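Long-range contacts in similarities with probable monooxygenase (Photorhabdus luminescens, PDB 4HB9), which binds flavin-adenine dinucleotide and probably acts as a flavin-dependent monooxygenase, perhaps in stilbene epoxidation and detoxification: residues L297-W308 with A319-T327; I74-E83 with N203-P214. All coordinates share one frame; numbering follows the deposited sequence. Where two conformers were deposited one is given.

Contact 1: residues L297-W308 with A319-T327; sequences LHLRSMPHLLPW and AIHNMTPMT. With FAD (flavin-adenine dinucleotide), chain B.
T324 meets the backbone of H298, L299 and R300 with its whole side chain, bringing the loop after helix 318-321 up to the end of strand 295-301. T324 CB lies 4.0 Å from R300 N. From there the branches part: T324 OG1 sits beside its own backbone N (chi1 -35°) and accepts a hydrogen bond from R300 N at 2.7 Å, with an N-H...O angle of 158°. R300 O is also near, 2.9 Å from T324 OG1. The methyl T324 CG2 is directed further back along the strand, to H298 O at 3.6 Å, with L299 CD2 as a more distant apolar neighbour. One small side chain gives a polar tie on one branch and packing on the other.

Toward W308 the contact becomes apolar. I320 carries CG1 anti to its backbone N (chi1 -169°), and its terminal CD1 meets L305 CD2 at 4.1 Å and W308 CH2 at 4.2 Å, reaching the indole obliquely. L305 CD1 also comes within 3.8 Å of I320 O, a buried carbonyl that has no polar partner in the model. At the other end, beyond T324, the backbone atom M326 O approaches FAD C9A to 3.1 Å, which brings this loop to the flavin ring system.

Strand 295-301 lies at one edge of the mixed sheet and bonds through its backbone to strand 179-191. Helix 355-386 touches both segments: E363 accepts from W308 NE1, R367 makes a cation-pi contact with the indole, and A370 packs on H321, whose NE2 is hydrogen-bonded to D337 of helix 330-349.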
# COMPACT_ATOMS: atom_id res chain seq x y z
N LEU A 297 -11.11 -8.69 3.90
CA LEU A 297 -11.00 -7.95 2.65
C LEU A 297 -11.42 -8.81 1.47
O LEU A 297 -10.99 -9.96 1.36
CB LEU A 297 -9.55 -7.54 2.37
CG LEU A 297 -8.82 -6.55 3.27
CD1 LEU A 297 -7.41 -6.38 2.72
CD2 LEU A 297 -9.56 -5.21 3.29
N HIS A 298 -12.24 -8.24 0.60
CA HIS A 298 -12.59 -8.90 -0.67
C HIS A 298 -11.64 -8.38 -1.74
O HIS A 298 -11.46 -7.17 -1.87
CB HIS A 298 -14.05 -8.61 -1.05
CG HIS A 298 -15.04 -9.19 -0.10
ND1 HIS A 298 -15.06 -10.53 0.23
CD2 HIS A 298 -16.05 -8.62 0.59
CE1 HIS A 298 -16.03 -10.75 1.09
NE2 HIS A 298 -16.66 -9.61 1.32
N LEU A 299 -10.98 -9.27 -2.48
CA LEU A 299 -9.99 -8.83 -3.43
C LEU A 299 -10.67 -8.41 -4.71
O LEU A 299 -11.53 -9.13 -5.24
CB LEU A 299 -8.94 -9.89 -3.74
CG LEU A 299 -8.17 -10.41 -2.53
CD1 LEU A 299 -7.05 -11.32 -3.03
CD2 LEU A 299 -7.59 -9.28 -1.68
N ARG A 300 -10.29 -7.22 -5.17
CA ARG A 300 -10.77 -6.67 -6.43
C ARG A 300 -9.56 -6.39 -7.30
O ARG A 300 -8.44 -6.23 -6.80
CB ARG A 300 -11.63 -5.44 -6.16
CG ARG A 300 -12.91 -5.82 -5.43
CD ARG A 300 -13.80 -4.65 -5.09
NE ARG A 300 -14.93 -5.06 -4.24
CZ ARG A 300 -14.94 -5.05 -2.90
NH1 ARG A 300 -13.89 -4.65 -2.19
NH2 ARG A 300 -16.04 -5.45 -2.26
N SER A 301 -9.76 -6.41 -8.62
CA SER A 301 -8.66 -6.15 -9.54
C SER A 301 -9.21 -5.31 -10.69
O SER A 301 -10.35 -4.88 -10.64
CB SER A 301 -8.06 -7.46 -10.03
OG SER A 301 -6.88 -7.28 -10.79
N MSE A 302 -8.41 -5.11 -11.73
CA MSE A 302 -8.88 -4.30 -12.85
C MSE A 302 -8.38 -4.89 -14.12
O MSE A 302 -7.38 -5.62 -14.14
CB MSE A 302 -8.46 -2.84 -12.73
CG MSE A 302 -6.96 -2.66 -12.83
SE MSE A 302 -6.57 -0.74 -12.69
CE MSE A 302 -5.94 -0.90 -10.85
N PRO A 303 -9.09 -4.61 -15.21
CA PRO A 303 -8.56 -5.16 -16.44
C PRO A 303 -7.27 -4.45 -16.87
O PRO A 303 -6.85 -3.47 -16.27
CB PRO A 303 -9.70 -4.98 -17.45
CG PRO A 303 -10.64 -4.01 -16.85
CD PRO A 303 -10.35 -3.87 -15.39
N HIS A 304 -6.66 -5.00 -17.90
CA HIS A 304 -5.46 -4.45 -18.52
C HIS A 304 -5.67 -2.97 -18.85
O HIS A 304 -6.73 -2.56 -19.36
CB HIS A 304 -5.18 -5.29 -19.77
CG HIS A 304 -3.93 -4.93 -20.51
ND1 HIS A 304 -2.74 -5.59 -20.33
CD2 HIS A 304 -3.73 -4.05 -21.53
CE1 HIS A 304 -1.84 -5.10 -21.16
NE2 HIS A 304 -2.41 -4.16 -21.89
N LEU A 305 -4.69 -2.15 -18.47
CA LEU A 305 -4.77 -0.70 -18.70
C LEU A 305 -4.34 -0.41 -20.12
O LEU A 305 -3.23 -0.75 -20.51
CB LEU A 305 -3.85 0.07 -17.76
CG LEU A 305 -4.27 0.25 -16.31
CD1 LEU A 305 -3.16 1.00 -15.57
CD2 LEU A 305 -5.59 1.01 -16.25
N LEU A 306 -5.27 0.17 -20.88
CA LEU A 306 -5.04 0.58 -22.28
C LEU A 306 -4.61 2.03 -22.28
O LEU A 306 -4.97 2.77 -21.40
CB LEU A 306 -6.34 0.48 -23.06
CG LEU A 306 -6.93 -0.93 -23.20
CD1 LEU A 306 -8.43 -0.85 -23.50
CD2 LEU A 306 -6.19 -1.68 -24.29
N PRO A 307 -3.85 2.44 -23.30
CA PRO A 307 -3.48 3.86 -23.35
C PRO A 307 -4.66 4.81 -23.36
O PRO A 307 -5.76 4.48 -23.84
CB PRO A 307 -2.64 3.98 -24.63
CG PRO A 307 -2.85 2.72 -25.38
CD PRO A 307 -3.20 1.67 -24.37
N TRP A 308 -4.46 5.97 -22.75
CA TRP A 308 -5.41 7.05 -22.84
C TRP A 308 -4.66 8.29 -23.35
O TRP A 308 -3.42 8.32 -23.35
CB TRP A 308 -6.05 7.30 -21.48
CG TRP A 308 -5.09 7.62 -20.38
CD1 TRP A 308 -4.59 8.85 -20.06
CD2 TRP A 308 -4.54 6.70 -19.43
NE1 TRP A 308 -3.75 8.76 -18.97
CE2 TRP A 308 -3.69 7.45 -18.58
CE3 TRP A 308 -4.65 5.31 -19.24
CZ2 TRP A 308 -2.97 6.85 -17.53
CZ3 TRP A 308 -3.94 4.71 -18.18
CH2 TRP A 308 -3.10 5.49 -17.35
N ALA A 319 -4.51 4.93 -6.89
CA ALA A 319 -5.45 5.60 -7.79
C ALA A 319 -5.53 4.95 -9.16
O ALA A 319 -6.60 4.96 -9.79
CB ALA A 319 -5.10 7.08 -7.93
N ILE A 320 -4.42 4.39 -9.62
CA ILE A 320 -4.37 3.78 -10.93
C ILE A 320 -3.87 2.31 -10.92
O ILE A 320 -4.05 1.62 -11.92
CB ILE A 320 -3.56 4.69 -11.90
CG1 ILE A 320 -3.69 4.24 -13.35
CG2 ILE A 320 -2.10 4.77 -11.49
CD1 ILE A 320 -5.09 4.30 -13.90
N HIS A 321 -3.32 1.85 -9.79
CA HIS A 321 -2.71 0.51 -9.64
C HIS A 321 -3.47 -0.55 -8.88
O HIS A 321 -3.27 -1.74 -9.13
CB HIS A 321 -1.42 0.60 -8.80
CG HIS A 321 -0.30 1.20 -9.53
ND1 HIS A 321 0.12 0.72 -10.74
CD2 HIS A 321 0.48 2.27 -9.24
CE1 HIS A 321 1.13 1.46 -11.17
NE2 HIS A 321 1.35 2.41 -10.28
N ASN A 322 -4.24 -0.15 -7.88
CA ASN A 322 -4.78 -1.12 -6.92
C ASN A 322 -6.15 -0.74 -6.50
O ASN A 322 -6.32 0.24 -5.79
CB ASN A 322 -3.92 -1.19 -5.65
CG ASN A 322 -2.88 -2.29 -5.69
OD1 ASN A 322 -3.17 -3.41 -6.09
ND2 ASN A 322 -1.66 -1.97 -5.26
N MSE A 323 -7.13 -1.54 -6.93
CA MSE A 323 -8.53 -1.34 -6.55
C MSE A 323 -8.79 -1.83 -5.14
O MSE A 323 -9.80 -1.44 -4.53
CB MSE A 323 -9.46 -2.05 -7.55
CG MSE A 323 -9.41 -1.37 -8.92
SE MSE A 323 -9.92 0.55 -8.90
CE MSE A 323 -11.23 0.57 -7.42
N THR A 324 -7.91 -2.69 -4.62
CA THR A 324 -7.94 -3.11 -3.20
C THR A 324 -6.68 -2.59 -2.48
O THR A 324 -5.55 -2.91 -2.89
CB THR A 324 -8.00 -4.66 -3.03
OG1 THR A 324 -8.79 -5.26 -4.06
CG2 THR A 324 -8.59 -5.04 -1.66
N PRO A 325 -6.85 -1.78 -1.42
CA PRO A 325 -5.69 -1.53 -0.55
C PRO A 325 -5.39 -2.80 0.26
O PRO A 325 -6.13 -3.14 1.18
CB PRO A 325 -6.16 -0.38 0.36
CG PRO A 325 -7.65 -0.45 0.34
CD PRO A 325 -8.06 -1.07 -0.96
N MSE A 326 -4.31 -3.51 -0.10
CA MSE A 326 -4.12 -4.91 0.30
C MSE A 326 -2.70 -5.32 0.56
O MSE A 326 -1.77 -4.51 0.46
CB MSE A 326 -4.67 -5.74 -0.86
CG MSE A 326 -3.81 -5.63 -2.13
SE MSE A 326 -4.40 -6.94 -3.48
CE MSE A 326 -2.86 -6.76 -4.71
N THR A 327 -2.52 -6.61 0.88
CA THR A 327 -1.21 -7.25 0.92
C THR A 327 -0.70 -7.24 -0.49
O THR A 327 -1.41 -7.68 -1.41
CB THR A 327 -1.26 -8.77 1.24
OG1 THR A 327 -2.01 -9.01 2.44
CG2 THR A 327 0.17 -9.37 1.36
PA FAD B . -2.39 6.09 0.10
O1A FAD B . -1.05 5.87 0.74
O2A FAD B . -3.65 5.39 0.47
O5B FAD B . -2.68 7.67 0.11
C5B FAD B . -3.87 8.22 -0.41
C4B FAD B . -4.01 9.57 0.28
O4B FAD B . -5.03 10.33 -0.40
C3B FAD B . -4.41 9.47 1.76
O3B FAD B . -3.62 10.33 2.58
C2B FAD B . -5.86 9.89 1.73
O2B FAD B . -6.35 10.47 2.93
C1B FAD B . -5.85 10.91 0.59
N9A FAD B . -7.14 11.18 -0.05
C8A FAD B . -8.07 10.27 -0.47
N7A FAD B . -9.11 10.89 -1.08
C5A FAD B . -8.84 12.22 -1.04
C6A FAD B . -9.56 13.42 -1.50
N6A FAD B . -10.76 13.25 -2.10
N1A FAD B . -8.99 14.63 -1.27
C2A FAD B . -7.78 14.74 -0.68
N3A FAD B . -7.07 13.69 -0.24
C4A FAD B . -7.55 12.41 -0.39
N1 FAD B . 2.53 -2.18 0.11
C2 FAD B . 3.79 -2.63 -0.08
O2 FAD B . 4.48 -2.27 -1.10
N3 FAD B . 4.35 -3.46 0.82
C4 FAD B . 3.72 -3.95 1.89
O4 FAD B . 4.32 -4.74 2.68
C4X FAD B . 2.34 -3.54 2.14
N5 FAD B . 1.63 -3.97 3.22
C5X FAD B . 0.35 -3.57 3.39
C6 FAD B . -0.39 -4.02 4.48
C7 FAD B . -1.71 -3.61 4.68
C7M FAD B . -2.52 -4.10 5.86
C8 FAD B . -2.34 -2.69 3.72
C8M FAD B . -3.76 -2.21 3.92
C9 FAD B . -1.60 -2.23 2.63
C9A FAD B . -0.28 -2.62 2.42
N10 FAD B . 0.46 -2.16 1.32
C10 FAD B . 1.77 -2.60 1.14
C1' FAD B . -0.12 -1.27 0.29
C2' FAD B . 0.19 0.21 0.54
O2' FAD B . -0.12 0.58 1.87
C3' FAD B . -0.64 1.06 -0.42
O3' FAD B . -0.60 0.45 -1.72
C4' FAD B . -0.08 2.47 -0.52
O4' FAD B . -0.52 3.18 0.62
C5' FAD B . -0.54 3.19 -1.76
O5' FAD B . 0.04 4.48 -1.73
P FAD B . -0.83 5.71 -2.30
O1P FAD B . 0.02 6.92 -2.04
O2P FAD B . -1.28 5.37 -3.70
O3P FAD B . -2.20 5.79 -1.47

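Contact 2: residues I74-E83 with N203-P214; sequences IGGQSRFYNE and NFRDGTPNSIVP
I74 CD1 presses on the carbonyl oxygen of G207, to which G75 N donates a bent bond of 3.1 Å (137°). G76 O receives T208 OG1, and S78 CB rests on P209. Strands 79-81 and 210-212 are parallel neighbours in the mixed sheet, with 218-228 next to 210-212, and backbone bonds alternate between them, from R79 N to P209 O through to V213 N to Y81 O.

The R79 chain bends at CG-CD (chi3 -57°), laying its guanidinium alongside the N210 amide, planes 9° apart. R79 NE (2.9 Å) and R79 NH2 (3.0 Å) both donate to N210 OD1, while D206 is met end-on, R79 NH1 reaching D206 OD2 at 2.9 Å and R79 NH2 reaching D206 OD1 at 3.1 Å. N203 CB lies over one face, T208 CB over the other.

F80, on the other side of the sheet, packs on S211 CB. Y81, back on the R79 face, accepts at OH from N203 ND2 at 3.0 Å.

Four bonds at its edge and carbon on both faces fix the guanidinium's rotation. The D206 carboxylate, whose OD1 also accepts from T208 N in an Asx turn, probably balances the charge and ties loop 203-208 to strand 79-81.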
# COMPACT_ATOMS: atom_id res chain seq x y z
N ILE A 74 14.07 -7.74 6.40
CA ILE A 74 13.11 -8.84 6.44
C ILE A 74 13.49 -9.77 5.29
O ILE A 74 14.00 -9.32 4.26
CB ILE A 74 11.64 -8.37 6.40
CG1 ILE A 74 10.64 -9.54 6.50
CG2 ILE A 74 11.32 -7.59 5.14
CD1 ILE A 74 10.66 -10.28 7.82
N GLY A 75 13.24 -11.06 5.49
CA GLY A 75 14.05 -12.10 4.88
C GLY A 75 13.65 -12.67 3.54
O GLY A 75 12.64 -12.26 2.95
N GLY A 76 14.48 -13.60 3.07
CA GLY A 76 14.19 -14.46 1.92
C GLY A 76 14.16 -15.91 2.38
O GLY A 76 14.14 -16.18 3.58
N GLN A 77 14.20 -16.83 1.41
CA GLN A 77 14.09 -18.28 1.65
C GLN A 77 12.66 -18.73 2.01
O GLN A 77 12.49 -19.69 2.76
CB GLN A 77 15.05 -18.77 2.75
CG GLN A 77 16.50 -18.34 2.59
CD GLN A 77 17.41 -18.95 3.65
OE1 GLN A 77 17.09 -18.93 4.84
NE2 GLN A 77 18.54 -19.50 3.22
N SER A 78 11.65 -18.06 1.45
CA SER A 78 10.25 -18.37 1.76
C SER A 78 9.97 -19.88 1.78
O SER A 78 10.26 -20.58 0.82
CB SER A 78 9.33 -17.70 0.74
OG SER A 78 7.97 -18.05 0.99
N ARG A 79 9.39 -20.36 2.88
CA ARG A 79 9.18 -21.78 3.12
C ARG A 79 7.72 -22.18 2.87
O ARG A 79 6.80 -21.37 3.02
CB ARG A 79 9.57 -22.12 4.56
CG ARG A 79 11.07 -22.05 4.78
CD ARG A 79 11.47 -22.21 6.24
NE ARG A 79 10.82 -21.20 7.07
CZ ARG A 79 11.41 -20.50 8.04
NH1 ARG A 79 12.69 -20.67 8.34
NH2 ARG A 79 10.70 -19.60 8.71
N PHE A 80 7.53 -23.44 2.49
CA PHE A 80 6.21 -23.94 2.17
C PHE A 80 5.97 -25.20 2.98
O PHE A 80 6.81 -26.11 3.00
CB PHE A 80 6.08 -24.22 0.67
CG PHE A 80 6.06 -22.97 -0.17
CD1 PHE A 80 4.87 -22.44 -0.65
CD2 PHE A 80 7.25 -22.31 -0.47
CE1 PHE A 80 4.86 -21.28 -1.41
CE2 PHE A 80 7.25 -21.14 -1.22
CZ PHE A 80 6.05 -20.63 -1.70
N TYR A 81 4.83 -25.24 3.68
CA TYR A 81 4.47 -26.40 4.47
C TYR A 81 3.08 -26.85 4.11
O TYR A 81 2.28 -26.05 3.64
CB TYR A 81 4.45 -26.06 5.96
CG TYR A 81 5.75 -25.61 6.55
CD1 TYR A 81 6.59 -26.50 7.23
CD2 TYR A 81 6.15 -24.29 6.45
CE1 TYR A 81 7.78 -26.07 7.78
CE2 TYR A 81 7.34 -23.85 6.99
CZ TYR A 81 8.15 -24.75 7.65
OH TYR A 81 9.33 -24.29 8.19
N ASN A 82 2.77 -28.10 4.39
CA ASN A 82 1.38 -28.50 4.41
C ASN A 82 0.77 -28.08 5.74
O ASN A 82 1.39 -27.36 6.52
CB ASN A 82 1.18 -29.99 4.10
CG ASN A 82 1.58 -30.91 5.25
OD1 ASN A 82 2.09 -30.48 6.31
ND2 ASN A 82 1.37 -32.21 5.02
N GLU A 83 -0.45 -28.49 6.00
CA GLU A 83 -1.13 -28.03 7.20
C GLU A 83 -0.80 -28.89 8.44
O GLU A 83 -1.35 -28.67 9.51
CB GLU A 83 -2.63 -27.95 6.96
CG GLU A 83 -3.39 -29.26 7.04
CD GLU A 83 -3.20 -30.20 5.86
OE1 GLU A 83 -2.29 -30.03 5.00
OE2 GLU A 83 -3.96 -31.18 5.81
N ASN A 203 10.69 -21.12 13.34
CA ASN A 203 10.33 -20.70 11.97
C ASN A 203 9.21 -19.64 11.89
O ASN A 203 9.03 -19.01 10.85
CB ASN A 203 10.00 -21.90 11.08
CG ASN A 203 8.89 -22.76 11.63
OD1 ASN A 203 8.71 -22.85 12.84
ND2 ASN A 203 8.15 -23.41 10.76
N PHE A 204 8.48 -19.44 12.99
CA PHE A 204 7.47 -18.39 13.03
C PHE A 204 8.06 -17.01 13.35
O PHE A 204 7.41 -16.00 13.12
CB PHE A 204 6.40 -18.71 14.08
CG PHE A 204 5.42 -19.76 13.65
CD1 PHE A 204 5.84 -21.03 13.29
CD2 PHE A 204 4.07 -19.49 13.64
CE1 PHE A 204 4.93 -22.00 12.92
CE2 PHE A 204 3.16 -20.46 13.27
CZ PHE A 204 3.59 -21.71 12.90
N ARG A 205 9.29 -16.98 13.87
CA ARG A 205 9.86 -15.75 14.42
C ARG A 205 11.19 -15.29 13.79
O ARG A 205 11.69 -14.22 14.14
CB ARG A 205 10.08 -15.96 15.91
CG ARG A 205 8.89 -16.62 16.59
CD ARG A 205 9.11 -16.88 18.06
NE ARG A 205 9.68 -18.19 18.37
CZ ARG A 205 10.97 -18.44 18.62
NH1 ARG A 205 11.88 -17.47 18.57
NH2 ARG A 205 11.35 -19.67 18.93
N ASP A 206 11.73 -16.07 12.85
CA ASP A 206 13.07 -15.82 12.32
C ASP A 206 13.13 -14.85 11.14
O ASP A 206 14.21 -14.54 10.65
CB ASP A 206 13.80 -17.14 11.98
CG ASP A 206 13.15 -17.91 10.84
OD1 ASP A 206 12.31 -17.35 10.10
OD2 ASP A 206 13.49 -19.11 10.67
N GLY A 207 11.98 -14.37 10.68
CA GLY A 207 11.96 -13.39 9.59
C GLY A 207 11.84 -13.96 8.19
O GLY A 207 11.77 -13.20 7.22
N THR A 208 11.83 -15.29 8.05
CA THR A 208 11.53 -15.89 6.76
C THR A 208 10.03 -16.17 6.68
O THR A 208 9.47 -16.77 7.60
CB THR A 208 12.34 -17.19 6.53
OG1 THR A 208 13.73 -16.87 6.46
CG2 THR A 208 11.95 -17.85 5.21
N PRO A 209 9.38 -15.72 5.60
CA PRO A 209 7.94 -15.98 5.47
C PRO A 209 7.61 -17.46 5.23
O PRO A 209 8.41 -18.22 4.65
CB PRO A 209 7.52 -15.13 4.27
CG PRO A 209 8.77 -14.82 3.51
CD PRO A 209 9.90 -14.87 4.50
N ASN A 210 6.42 -17.85 5.69
CA ASN A 210 5.95 -19.22 5.57
C ASN A 210 4.60 -19.23 4.88
O ASN A 210 3.77 -18.35 5.12
CB ASN A 210 5.78 -19.88 6.94
CG ASN A 210 7.04 -19.79 7.80
OD1 ASN A 210 8.05 -20.39 7.50
ND2 ASN A 210 6.98 -19.02 8.86
N SER A 211 4.39 -20.24 4.05
CA SER A 211 3.10 -20.52 3.47
C SER A 211 2.59 -21.88 3.86
O SER A 211 3.33 -22.85 3.77
CB SER A 211 3.20 -20.43 1.96
OG SER A 211 3.09 -19.08 1.56
N ILE A 212 1.33 -21.95 4.31
CA ILE A 212 0.71 -23.19 4.66
C ILE A 212 -0.21 -23.55 3.53
O ILE A 212 -1.14 -22.79 3.21
CB ILE A 212 -0.10 -23.09 5.95
CG1 ILE A 212 0.74 -22.49 7.09
CG2 ILE A 212 -0.71 -24.43 6.31
CD1 ILE A 212 2.08 -23.12 7.35
N VAL A 213 0.05 -24.72 2.95
CA VAL A 213 -0.71 -25.19 1.80
C VAL A 213 -1.51 -26.42 2.18
O VAL A 213 -0.96 -27.53 2.19
CB VAL A 213 0.20 -25.55 0.60
CG1 VAL A 213 -0.65 -25.82 -0.63
CG2 VAL A 213 1.17 -24.42 0.32
N PRO A 214 -2.80 -26.25 2.49
CA PRO A 214 -3.61 -27.39 2.89
C PRO A 214 -4.22 -28.15 1.72
O PRO A 214 -4.00 -27.78 0.56
CB PRO A 214 -4.72 -26.73 3.70
CG PRO A 214 -4.91 -25.43 3.00
CD PRO A 214 -3.57 -25.00 2.51

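Contacts 1 and 2 lie with their centres about 27 Å apart and do not touch, the nearest atoms being about 10 Å apart, yet they share the mixed sheet. Contact 2 joins two neighbouring inner strands near one edge, whereas contact 1 starts from 295-301, the strand at the opposite edge. Both are partly buried, but contact 1 lies nearer the middle of the chain, about 12 Å from its centre against 22 Å. Its chemistry is mainly apolar, with a side-chain-to-backbone bond at T324, and its loop reaches the flavin. In contact 2, strand bonds and a salt bridge prevail, the latter running from a strand arginine to an exposed loop aspartate.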